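Local coordinates for iron-regulated outer membrane protein (Neisseria meningitidis, PDB 4B7O), which imports iron across the outer membrane as a TonB-dependent beta-barrel transporter, probably in the form of ferric siderophores, at residues K66-I71 against K90-I95; Q105-T108 against G113-S116; D127-Y132 against N628-A633; T280-F285 against N345-N350; F616-T619 against L624-A627. One frame throughout, in Å; residues are numbered along the deposited sequence.

Contact 1 of 5, residues K66-I71 against K90-I95; sequences KIRTNI and KEEPSI
The guanidinium of Arg-68 and the carboxylate of Glu-92 are turned 51° against each other, and a single acid oxygen, Glu-92 OE1, meets the guanidinium obliquely, neither squarely over a face nor at an edge. Glu-92 OE1 stands 2.6 Å from Arg-68 NH1 in a salt bridge, and it also lies 3.4 Å from Arg-68 CD, beside the bend of the arginine chain. This pair joins two parts of the plug domain, the globular domain that fills the barrel of a TonB-dependent receptor. Arg-68 sits on strand 67-73, at one margin of the plug's four-stranded mixed sheet, where its backbone pairs with Val-149. Glu-92 opens the type I turn that leads into strand 95-97. The arginine chain bends at chi3 (65°), turning its head toward the turn, and its length carries the charge from the strand across to the acid. Pro-93 fits the second position of the turn, since its ring fixes phi near the value needed there. The flanking Glu-91 pairs instead with Arg-657 of the barrel, so neighbouring acids face different parts of the protein. Being largely buried, Glu-92 would gain from having both oxygens engaged. Its second oxygen, OE2, takes two donors from Ser-94, a residue with a hydroxyl as well as an amide to offer: Ser-94 OG at 2.9 Å, from above the carboxylate plane, and Ser-94 N at 2.9 Å, on the anti side and nearly straight at 165°.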
# COMPACT_ATOMS: atom_id res chain seq x y z
N LYS A 66 9.01 3.44 -13.71
CA LYS A 66 8.26 4.40 -12.91
C LYS A 66 6.80 4.00 -12.70
O LYS A 66 6.28 4.22 -11.62
CB LYS A 66 8.32 5.79 -13.50
CG LYS A 66 7.60 6.81 -12.68
CD LYS A 66 7.74 8.23 -13.25
CE LYS A 66 7.04 9.22 -12.34
NZ LYS A 66 7.81 9.30 -11.06
N ILE A 67 6.18 3.39 -13.71
CA ILE A 67 4.78 3.11 -13.70
C ILE A 67 4.58 1.78 -14.32
O ILE A 67 4.85 1.62 -15.49
CB ILE A 67 4.02 4.20 -14.47
CG1 ILE A 67 3.81 5.40 -13.54
CG2 ILE A 67 2.66 3.70 -14.92
CD1 ILE A 67 3.73 6.72 -14.25
N ARG A 68 4.14 0.79 -13.54
CA ARG A 68 3.89 -0.53 -14.08
C ARG A 68 2.41 -0.79 -13.91
O ARG A 68 1.89 -0.93 -12.80
CB ARG A 68 4.75 -1.57 -13.40
CG ARG A 68 6.26 -1.29 -13.55
CD ARG A 68 7.20 -2.41 -13.10
NE ARG A 68 7.11 -3.65 -13.90
CZ ARG A 68 6.72 -4.84 -13.43
NH1 ARG A 68 6.36 -5.01 -12.14
NH2 ARG A 68 6.69 -5.90 -14.24
N THR A 69 1.68 -0.76 -15.01
CA THR A 69 0.25 -0.94 -14.87
C THR A 69 -0.10 -2.41 -15.17
O THR A 69 0.58 -3.07 -15.95
CB THR A 69 -0.61 0.13 -15.59
OG1 THR A 69 -1.41 -0.47 -16.60
CG2 THR A 69 0.20 1.26 -16.18
N ASN A 70 -1.11 -2.92 -14.48
CA ASN A 70 -1.47 -4.34 -14.53
C ASN A 70 -0.29 -5.24 -14.24
O ASN A 70 -0.09 -6.21 -14.94
CB ASN A 70 -2.10 -4.73 -15.86
CG ASN A 70 -3.34 -3.92 -16.19
OD1 ASN A 70 -3.81 -3.10 -15.38
ND2 ASN A 70 -3.88 -4.14 -17.39
N ILE A 71 0.50 -4.91 -13.24
CA ILE A 71 1.47 -5.86 -12.75
C ILE A 71 0.80 -7.20 -12.52
O ILE A 71 1.34 -8.24 -12.84
CB ILE A 71 2.03 -5.43 -11.43
CG1 ILE A 71 3.01 -4.32 -11.66
CG2 ILE A 71 2.80 -6.58 -10.82
CD1 ILE A 71 3.13 -3.55 -10.38
N LYS A 90 5.76 -10.76 -5.47
CA LYS A 90 7.08 -11.09 -4.99
C LYS A 90 8.21 -10.94 -6.05
O LYS A 90 9.40 -10.82 -5.71
CB LYS A 90 7.13 -12.46 -4.36
CG LYS A 90 7.03 -13.61 -5.34
CD LYS A 90 7.04 -14.93 -4.56
CE LYS A 90 7.97 -14.84 -3.34
NZ LYS A 90 7.97 -16.01 -2.38
N GLU A 91 7.82 -10.92 -7.30
CA GLU A 91 8.73 -10.76 -8.40
C GLU A 91 9.03 -9.29 -8.72
O GLU A 91 9.85 -9.01 -9.57
CB GLU A 91 8.15 -11.42 -9.62
CG GLU A 91 9.16 -12.33 -10.24
CD GLU A 91 8.67 -13.01 -11.51
OE1 GLU A 91 7.43 -13.32 -11.59
OE2 GLU A 91 9.55 -13.23 -12.39
N GLU A 92 8.32 -8.37 -8.10
CA GLU A 92 8.63 -6.96 -8.25
C GLU A 92 9.68 -6.49 -7.25
O GLU A 92 9.41 -6.34 -6.08
CB GLU A 92 7.37 -6.13 -8.17
CG GLU A 92 7.67 -4.63 -8.11
CD GLU A 92 8.56 -4.06 -9.24
OE1 GLU A 92 8.10 -4.22 -10.42
OE2 GLU A 92 9.67 -3.44 -8.93
N PRO A 93 10.91 -6.23 -7.72
CA PRO A 93 12.02 -6.02 -6.79
C PRO A 93 12.01 -4.68 -6.04
O PRO A 93 12.74 -4.53 -5.07
CB PRO A 93 13.28 -6.13 -7.70
CG PRO A 93 12.79 -6.06 -9.14
CD PRO A 93 11.30 -6.09 -9.15
N SER A 94 11.26 -3.67 -6.46
CA SER A 94 11.41 -2.44 -5.68
C SER A 94 10.30 -2.32 -4.55
O SER A 94 10.22 -1.35 -3.79
CB SER A 94 11.46 -1.24 -6.63
OG SER A 94 10.20 -1.17 -7.29
N ILE A 95 9.47 -3.35 -4.46
CA ILE A 95 8.44 -3.41 -3.44
C ILE A 95 8.92 -4.47 -2.50
O ILE A 95 9.24 -5.52 -2.95
CB ILE A 95 7.09 -3.85 -4.03
CG1 ILE A 95 6.74 -2.98 -5.21
CG2 ILE A 95 5.93 -3.70 -3.06
CD1 ILE A 95 5.50 -3.47 -5.91

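Contact 2 of 5, residues Q105-T108 against G113-S116; sequences QFLT and GQNS
Thr-108 and Gly-113 bring the two backbones closest, their CA atoms 4.3 Å apart where the chain doubles back on itself. Just before this point the carbonyl of Leu-107 faces the other segment, and Gly-113 CA approaches Leu-107 O to 3.3 Å in a CA-H...O contact with an angle of 145° at the hydrogen. Gly-113, with no side chain, lets its CA lie close both to this oxygen and to the Thr-108 methyl. Beyond it the chain curls away in a tight bend held by Ser-116 N to Gly-113 O at 2.8 Å. The principal side chain is Gln-114, which returns to the backbone of the first segment. Its OE1 accepts from Leu-107 N at 3.2 Å; the bond is moderately straight, but the backbone N-H of Leu-107 comes from well above the plane of the side-chain carbonyl, 68° out of it. The arrangement belongs to the small antiparallel sheet of the plug domain, in which 107-109 is the middle strand, between 95-97 and 112-113. Here a side-chain carbonyl serves a backbone N-H that lies beyond the end of the short third strand. A glutamine has the reach for this, its chain extended beyond CG, and its other end is occupied too, with NE2 donating to Arg-136 O. The amide lies alongside the leucine, Gln-114 CD being 3.8 Å from Leu-107 CB, while the rest of Leu-107 packs on Ile-95 and Phe-97 of the neighbouring strand. Thr-108 divides its branches: the methyl CG2 rests 3.8 Å from Gly-113 CA, and OG1 hydrogen-bonds with Ser-723 OG.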
# COMPACT_ATOMS: atom_id res chain seq x y z
N GLN A 105 2.69 -6.62 8.76
CA GLN A 105 3.51 -6.26 7.56
C GLN A 105 3.62 -4.76 7.29
O GLN A 105 2.63 -4.01 7.32
CB GLN A 105 2.93 -6.88 6.27
CG GLN A 105 3.01 -8.36 6.26
CD GLN A 105 2.26 -8.98 5.11
OE1 GLN A 105 2.01 -8.34 4.10
NE2 GLN A 105 1.91 -10.23 5.25
N PHE A 106 4.85 -4.35 6.97
CA PHE A 106 5.16 -3.01 6.52
C PHE A 106 5.58 -3.12 5.10
O PHE A 106 6.35 -4.02 4.72
CB PHE A 106 6.38 -2.46 7.27
CG PHE A 106 6.19 -2.35 8.74
CD1 PHE A 106 5.59 -1.22 9.28
CD2 PHE A 106 6.62 -3.38 9.59
CE1 PHE A 106 5.43 -1.08 10.65
CE2 PHE A 106 6.45 -3.26 10.96
CZ PHE A 106 5.84 -2.11 11.49
N LEU A 107 5.18 -2.14 4.33
CA LEU A 107 5.49 -2.16 2.93
C LEU A 107 6.46 -1.01 2.54
O LEU A 107 6.32 0.10 3.04
CB LEU A 107 4.19 -2.06 2.19
CG LEU A 107 4.44 -1.91 0.70
CD1 LEU A 107 3.42 -2.72 -0.11
CD2 LEU A 107 4.50 -0.44 0.29
N THR A 108 7.47 -1.30 1.70
CA THR A 108 8.29 -0.23 1.17
C THR A 108 8.38 -0.28 -0.34
O THR A 108 8.32 -1.34 -0.97
CB THR A 108 9.69 -0.17 1.81
OG1 THR A 108 10.37 -1.39 1.55
CG2 THR A 108 9.55 -0.00 3.29
N GLY A 113 8.49 3.96 3.08
CA GLY A 113 7.44 3.15 3.75
C GLY A 113 6.02 3.72 3.61
O GLY A 113 5.81 4.75 2.93
N GLN A 114 5.05 3.09 4.28
CA GLN A 114 3.64 3.51 4.11
C GLN A 114 3.29 4.88 4.68
O GLN A 114 2.21 5.40 4.43
CB GLN A 114 2.69 2.50 4.66
CG GLN A 114 2.57 1.30 3.76
CD GLN A 114 2.07 0.07 4.51
OE1 GLN A 114 2.70 -0.41 5.48
NE2 GLN A 114 0.92 -0.44 4.07
N ASN A 115 4.19 5.46 5.45
CA ASN A 115 4.04 6.85 5.76
C ASN A 115 4.01 7.73 4.48
O ASN A 115 3.41 8.79 4.48
CB ASN A 115 5.12 7.30 6.73
CG ASN A 115 5.18 8.80 6.88
OD1 ASN A 115 4.37 9.40 7.58
ND2 ASN A 115 6.14 9.42 6.22
N SER A 116 4.57 7.27 3.38
CA SER A 116 4.50 8.10 2.16
C SER A 116 3.88 7.36 1.00
O SER A 116 3.52 7.99 -0.00
CB SER A 116 5.88 8.62 1.70
OG SER A 116 6.95 8.13 2.51

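Contact 3 of 5, residues D127-Y132 against N628-A633; sequences DSQILY and NPEFGA
Tyr-132 and Asn-628 lay two flat groups almost parallel, ring and amide planes only 3° apart but shifted, with Asn-628 ND2 lying neither over the ring face nor at its edge. The nearest approach is that nitrogen, Asn-628 ND2 to Tyr-132 CD2 at 3.1 Å, a tight van der Waals approach rather than a hydrogen bond. Asparagine suits the position because its other end has work to do: OD1 accepts from Arg-725 NH1. Tyr-132 holds its CG between the backbone N and the carbonyl carbon (chi1 70°), which swings the ring toward the barrel segment. In the second pair, Gln-129 and Glu-630 stretch out towards each other, one from the plug loop and one from the barrel loop. Gln-129 NE2 reaches Glu-630 OE1 at 3.3 Å in a weak hydrogen bond, the amide turned 68° out of the carboxylate plane. Segment 127-132 is a loop of the plug domain, whereas 628-633 belongs to a long loop between barrel strands 603-618 and 638-647, so the contact is part of the plug-barrel interface of a TonB-dependent receptor. The barrel loop presents its residues on a single helix-like turn, opened by Pro-629 and held by Phe-631 N to Asn-628 O at 2.8 Å. This turn sets Asn-628 and Glu-630 toward the plug together. Glu-630 OE2 has a long, weak ion pair with Arg-136, whose positive charge would tend to stabilise the buried carboxylate.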
# COMPACT_ATOMS: atom_id res chain seq x y z
N ASP A 127 -4.47 8.35 4.73
CA ASP A 127 -3.08 8.34 5.04
C ASP A 127 -2.83 8.25 6.52
O ASP A 127 -1.67 8.20 6.97
CB ASP A 127 -2.38 9.53 4.36
CG ASP A 127 -2.74 10.87 4.96
OD1 ASP A 127 -3.84 10.99 5.55
OD2 ASP A 127 -1.92 11.80 4.81
N SER A 128 -3.90 8.16 7.29
CA SER A 128 -3.75 7.96 8.74
C SER A 128 -3.55 6.49 9.09
O SER A 128 -3.76 5.61 8.26
CB SER A 128 -4.92 8.57 9.52
OG SER A 128 -5.13 9.92 9.07
N GLN A 129 -3.05 6.25 10.28
CA GLN A 129 -2.85 4.90 10.70
C GLN A 129 -3.46 4.61 12.09
O GLN A 129 -3.76 5.52 12.85
CB GLN A 129 -1.37 4.64 10.73
CG GLN A 129 -0.68 5.30 11.89
CD GLN A 129 0.78 5.00 11.88
OE1 GLN A 129 1.21 3.94 11.44
NE2 GLN A 129 1.57 5.95 12.33
N ILE A 130 -3.63 3.32 12.39
CA ILE A 130 -3.92 2.81 13.74
C ILE A 130 -2.77 2.95 14.79
O ILE A 130 -2.99 3.53 15.82
CB ILE A 130 -4.45 1.36 13.65
CG1 ILE A 130 -5.77 1.38 12.86
CG2 ILE A 130 -4.68 0.77 15.04
CD1 ILE A 130 -6.15 0.02 12.35
N LEU A 131 -1.58 2.42 14.57
CA LEU A 131 -0.48 2.53 15.55
C LEU A 131 0.82 2.17 14.90
O LEU A 131 0.86 1.34 14.00
CB LEU A 131 -0.70 1.63 16.76
CG LEU A 131 0.19 1.60 18.04
CD1 LEU A 131 -0.22 2.70 19.01
CD2 LEU A 131 0.09 0.25 18.74
N TYR A 132 1.90 2.76 15.38
CA TYR A 132 3.13 2.72 14.60
C TYR A 132 3.77 1.35 14.68
O TYR A 132 4.71 1.04 13.92
CB TYR A 132 4.10 3.89 14.96
CG TYR A 132 4.71 3.74 16.33
CD1 TYR A 132 4.01 4.15 17.50
CD2 TYR A 132 5.96 3.13 16.48
CE1 TYR A 132 4.56 3.97 18.76
CE2 TYR A 132 6.52 2.96 17.75
CZ TYR A 132 5.82 3.38 18.87
OH TYR A 132 6.39 3.15 20.10
N ASN A 628 11.44 4.30 12.16
CA ASN A 628 10.31 3.39 12.11
C ASN A 628 10.08 2.94 10.65
O ASN A 628 10.12 3.78 9.73
CB ASN A 628 9.06 4.09 12.67
CG ASN A 628 9.04 4.16 14.19
OD1 ASN A 628 10.00 3.78 14.89
ND2 ASN A 628 7.96 4.66 14.70
N PRO A 629 9.82 1.62 10.43
CA PRO A 629 9.63 1.05 9.07
C PRO A 629 8.55 1.77 8.26
O PRO A 629 8.57 1.70 7.03
CB PRO A 629 9.19 -0.41 9.33
CG PRO A 629 9.02 -0.58 10.83
CD PRO A 629 9.82 0.55 11.46
N GLU A 630 7.61 2.38 8.95
CA GLU A 630 6.60 3.26 8.38
C GLU A 630 7.24 4.29 7.39
O GLU A 630 6.71 4.53 6.31
CB GLU A 630 5.94 4.00 9.55
CG GLU A 630 4.69 4.77 9.21
CD GLU A 630 4.38 5.86 10.23
OE1 GLU A 630 4.71 5.67 11.45
OE2 GLU A 630 3.81 6.91 9.80
N PHE A 631 8.36 4.90 7.81
CA PHE A 631 9.12 5.85 6.98
C PHE A 631 9.91 5.16 5.89
O PHE A 631 10.01 5.65 4.78
CB PHE A 631 10.01 6.73 7.85
CG PHE A 631 9.22 7.51 8.85
CD1 PHE A 631 8.49 8.62 8.43
CD2 PHE A 631 9.08 7.05 10.19
CE1 PHE A 631 7.71 9.31 9.30
CE2 PHE A 631 8.27 7.73 11.09
CZ PHE A 631 7.57 8.86 10.63
N GLY A 632 10.48 4.02 6.21
CA GLY A 632 11.13 3.25 5.19
C GLY A 632 12.20 2.44 5.82
O GLY A 632 12.32 2.46 7.05
N ALA A 633 12.95 1.72 4.98
CA ALA A 633 14.09 0.91 5.37
C ALA A 633 15.12 0.97 4.24
O ALA A 633 14.75 1.09 3.05
CB ALA A 633 13.67 -0.53 5.57

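Contact 4 of 5, residues T280-F285 against N345-N350; sequences TVREEF and NGYAGN
The torsions of Val-281 and Asn-345 put a branch of each in the contact: Val-281 CG1 is anti to the backbone N at chi1 172°, and Asn-345 CG likewise. The valine methyl then sits against the amide, CG1 lying 3.5 Å from Asn-345 OD1. The same methyl also touches the rim of the tyrosine ring, in its plane, with Val-281 CG1 3.6 Å from Tyr-347 CD2, so a compact branched residue fills the corner between two side chains. Arg-282 runs out extended from CG to NE and lies roughly perpendicular to Tyr-347. The ring stands edge-on to one face of the guanidinium, the planes 86° apart, and Tyr-347 CE2 lies 4.0 Å above the guanidinium plane toward its rim. The tyrosine's cation-pi partner is a different arginine, Arg-523. Asn-345 works locally as well: its OD1 accepts from Ala-348 N at 2.9 Å, an Asx motif that steadies the type I turn from Gly-346 to Gly-349. Gly-349, which closes this turn, has a positive phi (97°) at which a CB would press on the preceding carbonyl O. A second type I turn, from Arg-282 to Phe-285, begins at the contact. Both segments lie in long loops of the barrel: 280-285 joins strands 264-276 and 303-320, while the loop holding 345-350 joins strands 323-339 and 355-373. Glu-284 ties the first to the plug through a backbone bond with His-133.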
# COMPACT_ATOMS: atom_id res chain seq x y z
N THR A 280 -1.03 -9.71 19.31
CA THR A 280 -0.21 -8.91 20.26
C THR A 280 -0.45 -7.40 20.28
O THR A 280 -1.08 -6.81 19.36
CB THR A 280 1.32 -9.16 20.05
OG1 THR A 280 1.69 -8.89 18.69
CG2 THR A 280 1.71 -10.61 20.39
N VAL A 281 0.05 -6.74 21.33
CA VAL A 281 -0.16 -5.31 21.43
C VAL A 281 0.54 -4.63 20.23
O VAL A 281 -0.10 -3.89 19.50
CB VAL A 281 0.25 -4.73 22.81
CG1 VAL A 281 0.22 -3.18 22.80
CG2 VAL A 281 -0.74 -5.25 23.86
N ARG A 282 1.82 -4.95 20.04
CA ARG A 282 2.63 -4.56 18.90
C ARG A 282 2.67 -5.62 17.80
O ARG A 282 3.50 -6.54 17.83
CB ARG A 282 4.05 -4.35 19.36
CG ARG A 282 4.16 -3.42 20.55
CD ARG A 282 5.52 -3.65 21.15
NE ARG A 282 5.56 -3.19 22.51
CZ ARG A 282 4.86 -3.75 23.51
NH1 ARG A 282 4.07 -4.80 23.26
NH2 ARG A 282 4.94 -3.26 24.75
N GLU A 283 1.82 -5.48 16.79
CA GLU A 283 1.71 -6.54 15.82
C GLU A 283 3.06 -6.78 15.09
O GLU A 283 3.31 -7.88 14.66
CB GLU A 283 0.55 -6.27 14.87
CG GLU A 283 -0.84 -6.34 15.50
CD GLU A 283 -1.95 -6.44 14.46
OE1 GLU A 283 -1.63 -6.44 13.24
OE2 GLU A 283 -3.15 -6.54 14.83
N GLU A 284 3.95 -5.79 15.01
CA GLU A 284 5.30 -6.04 14.44
C GLU A 284 6.17 -7.04 15.21
O GLU A 284 7.17 -7.53 14.65
CB GLU A 284 6.09 -4.73 14.21
CG GLU A 284 6.46 -3.93 15.47
CD GLU A 284 7.16 -2.59 15.18
OE1 GLU A 284 8.09 -2.56 14.36
OE2 GLU A 284 6.82 -1.53 15.77
N PHE A 285 5.87 -7.32 16.49
CA PHE A 285 6.65 -8.35 17.24
C PHE A 285 5.82 -9.55 17.70
O PHE A 285 4.60 -9.42 17.86
CB PHE A 285 7.28 -7.75 18.51
CG PHE A 285 8.02 -6.44 18.30
CD1 PHE A 285 9.22 -6.39 17.58
CD2 PHE A 285 7.54 -5.25 18.89
CE1 PHE A 285 9.90 -5.17 17.43
CE2 PHE A 285 8.21 -4.04 18.76
CZ PHE A 285 9.40 -4.01 18.04
N ASN A 345 -3.02 -3.05 27.23
CA ASN A 345 -2.52 -2.32 26.11
C ASN A 345 -2.39 -0.87 26.55
O ASN A 345 -3.38 -0.18 26.60
CB ASN A 345 -3.56 -2.48 24.97
CG ASN A 345 -3.06 -1.98 23.62
OD1 ASN A 345 -2.37 -0.96 23.54
ND2 ASN A 345 -3.46 -2.66 22.55
N GLY A 346 -1.19 -0.40 26.92
CA GLY A 346 -0.99 1.04 27.31
C GLY A 346 -1.27 2.05 26.18
O GLY A 346 -1.77 3.16 26.43
N TYR A 347 -0.95 1.63 24.93
CA TYR A 347 -1.14 2.44 23.74
C TYR A 347 -2.61 2.75 23.61
O TYR A 347 -2.97 3.91 23.34
CB TYR A 347 -0.61 1.73 22.46
CG TYR A 347 0.89 1.51 22.49
CD1 TYR A 347 1.78 2.59 22.35
CD2 TYR A 347 1.43 0.24 22.70
CE1 TYR A 347 3.16 2.40 22.39
CE2 TYR A 347 2.81 0.04 22.77
CZ TYR A 347 3.66 1.12 22.62
OH TYR A 347 5.04 0.94 22.67
N ALA A 348 -3.45 1.74 23.81
CA ALA A 348 -4.91 1.90 23.73
C ALA A 348 -5.54 2.48 24.99
O ALA A 348 -6.78 2.67 25.05
CB ALA A 348 -5.58 0.57 23.39
N GLY A 349 -4.69 2.76 25.98
CA GLY A 349 -5.15 3.40 27.21
C GLY A 349 -5.44 2.41 28.32
O GLY A 349 -5.73 2.81 29.44
N ASN A 350 -5.30 1.11 28.04
CA ASN A 350 -5.63 0.08 29.00
C ASN A 350 -7.12 0.17 29.26
O ASN A 350 -7.57 0.01 30.38
CB ASN A 350 -4.88 0.28 30.34
CG ASN A 350 -3.39 0.40 30.17
OD1 ASN A 350 -2.86 1.51 30.16
ND2 ASN A 350 -2.69 -0.72 30.06

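Contact 5 of 5, residues F616-T619 against L624-A627; sequences FYDT and LLSA
Asp-618 and Leu-625 make the closest approach, running alongside each other and pointing contrary ways. Asp-618 OD1 accepts from Leu-625 N at 3.1 Å, met nearly along its C-O axis, with an N-H...O angle of 148°. Aspartate suits the place because its short chain offers a carboxylate oxygen to this N-H close to the strand. The same oxygen lies 3.1 Å from Leu-625 CB, pressed against the start of the leucine side chain. Leu-625 CG lies anti to the carbonyl carbon (chi1 -78°), and this carries CD1 back to the strand, 3.4 Å from Tyr-617 O and 3.8 Å from Phe-616 CB, at the edge of the phenylalanine ring. A branched aliphatic residue fits here, since it covers strand backbone and the base of an aromatic at once. Further out, Tyr-617 points to the other side and stacks its ring on Tyr-586, and Phe-616 packs on Ile-587. The loop after strand 603-618 thus folds back beside the end of that strand, the aspartate fixing the returning chain by one amide. Strand 603-618 is paired here with 578-600, and that neighbour also receives Leu-624, whose side chain touches Val-582 and Ala-584.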
# COMPACT_ATOMS: atom_id res chain seq x y z
N PHE A 616 17.45 9.92 5.69
CA PHE A 616 16.63 10.93 6.41
C PHE A 616 17.56 11.86 7.18
O PHE A 616 18.33 11.37 8.02
CB PHE A 616 15.67 10.22 7.36
CG PHE A 616 14.48 9.60 6.67
CD1 PHE A 616 14.64 8.60 5.71
CD2 PHE A 616 13.19 10.00 7.02
CE1 PHE A 616 13.55 8.03 5.07
CE2 PHE A 616 12.07 9.44 6.39
CZ PHE A 616 12.25 8.45 5.41
N TYR A 617 17.54 13.16 6.86
CA TYR A 617 18.50 14.14 7.46
C TYR A 617 17.83 15.03 8.46
O TYR A 617 16.81 15.68 8.13
CB TYR A 617 19.07 15.07 6.40
CG TYR A 617 19.94 14.40 5.41
CD1 TYR A 617 19.37 13.70 4.33
CD2 TYR A 617 21.31 14.45 5.52
CE1 TYR A 617 20.16 13.06 3.40
CE2 TYR A 617 22.13 13.81 4.59
CZ TYR A 617 21.54 13.13 3.54
OH TYR A 617 22.28 12.49 2.60
N ASP A 618 18.41 15.11 9.65
CA ASP A 618 17.78 15.77 10.80
C ASP A 618 18.18 17.22 10.78
O ASP A 618 19.37 17.52 10.86
CB ASP A 618 18.33 15.16 12.11
CG ASP A 618 17.70 13.80 12.46
OD1 ASP A 618 16.52 13.76 12.91
OD2 ASP A 618 18.40 12.78 12.33
N THR A 619 17.25 18.14 10.68
CA THR A 619 17.69 19.54 10.84
C THR A 619 17.16 20.20 12.09
O THR A 619 17.06 21.42 12.14
CB THR A 619 17.23 20.43 9.68
OG1 THR A 619 15.79 20.40 9.59
CG2 THR A 619 17.90 19.99 8.36
N LEU A 624 14.23 14.88 15.57
CA LEU A 624 12.91 14.30 15.63
C LEU A 624 12.59 13.36 14.51
O LEU A 624 11.42 12.95 14.42
CB LEU A 624 11.83 15.37 15.66
CG LEU A 624 11.97 16.39 16.78
CD1 LEU A 624 11.30 17.70 16.35
CD2 LEU A 624 11.48 15.86 18.13
N LEU A 625 13.58 13.03 13.65
CA LEU A 625 13.34 12.07 12.55
C LEU A 625 13.37 10.61 13.04
O LEU A 625 14.20 10.26 13.87
CB LEU A 625 14.28 12.29 11.34
CG LEU A 625 13.88 13.46 10.43
CD1 LEU A 625 14.54 13.40 9.07
CD2 LEU A 625 12.40 13.56 10.22
N SER A 626 12.54 9.76 12.46
CA SER A 626 12.34 8.38 12.95
C SER A 626 12.82 7.23 12.04
O SER A 626 12.61 7.27 10.83
CB SER A 626 10.85 8.16 13.22
OG SER A 626 10.63 6.88 13.78
N ALA A 627 13.36 6.17 12.66
CA ALA A 627 13.76 4.95 11.94
C ALA A 627 12.65 3.91 11.80
O ALA A 627 12.88 2.77 11.40
CB ALA A 627 14.93 4.30 12.63

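In the fold
Contact 2 is the buried one, and it lies near the centre of the chain; the others are partly buried. Contacts 1 and 2 are internal to the plug and touch through Ile-95, one relying on a salt bridge, the other on backbone and amide bonding. Contact 3 carries the plug over to the barrel, and its segment 628-633 also bonds by backbone to 113-116 of contact 2. Contacts 4 and 5 belong to barrel loops, with centres about 25 Å apart, and both mix apolar packing with polar groups. Contact 3 touches each of them, through Leu-131 to Tyr-347 and through Phe-631 to Ser-626, whereas contact 1 touches none of contacts 3, 4 and 5.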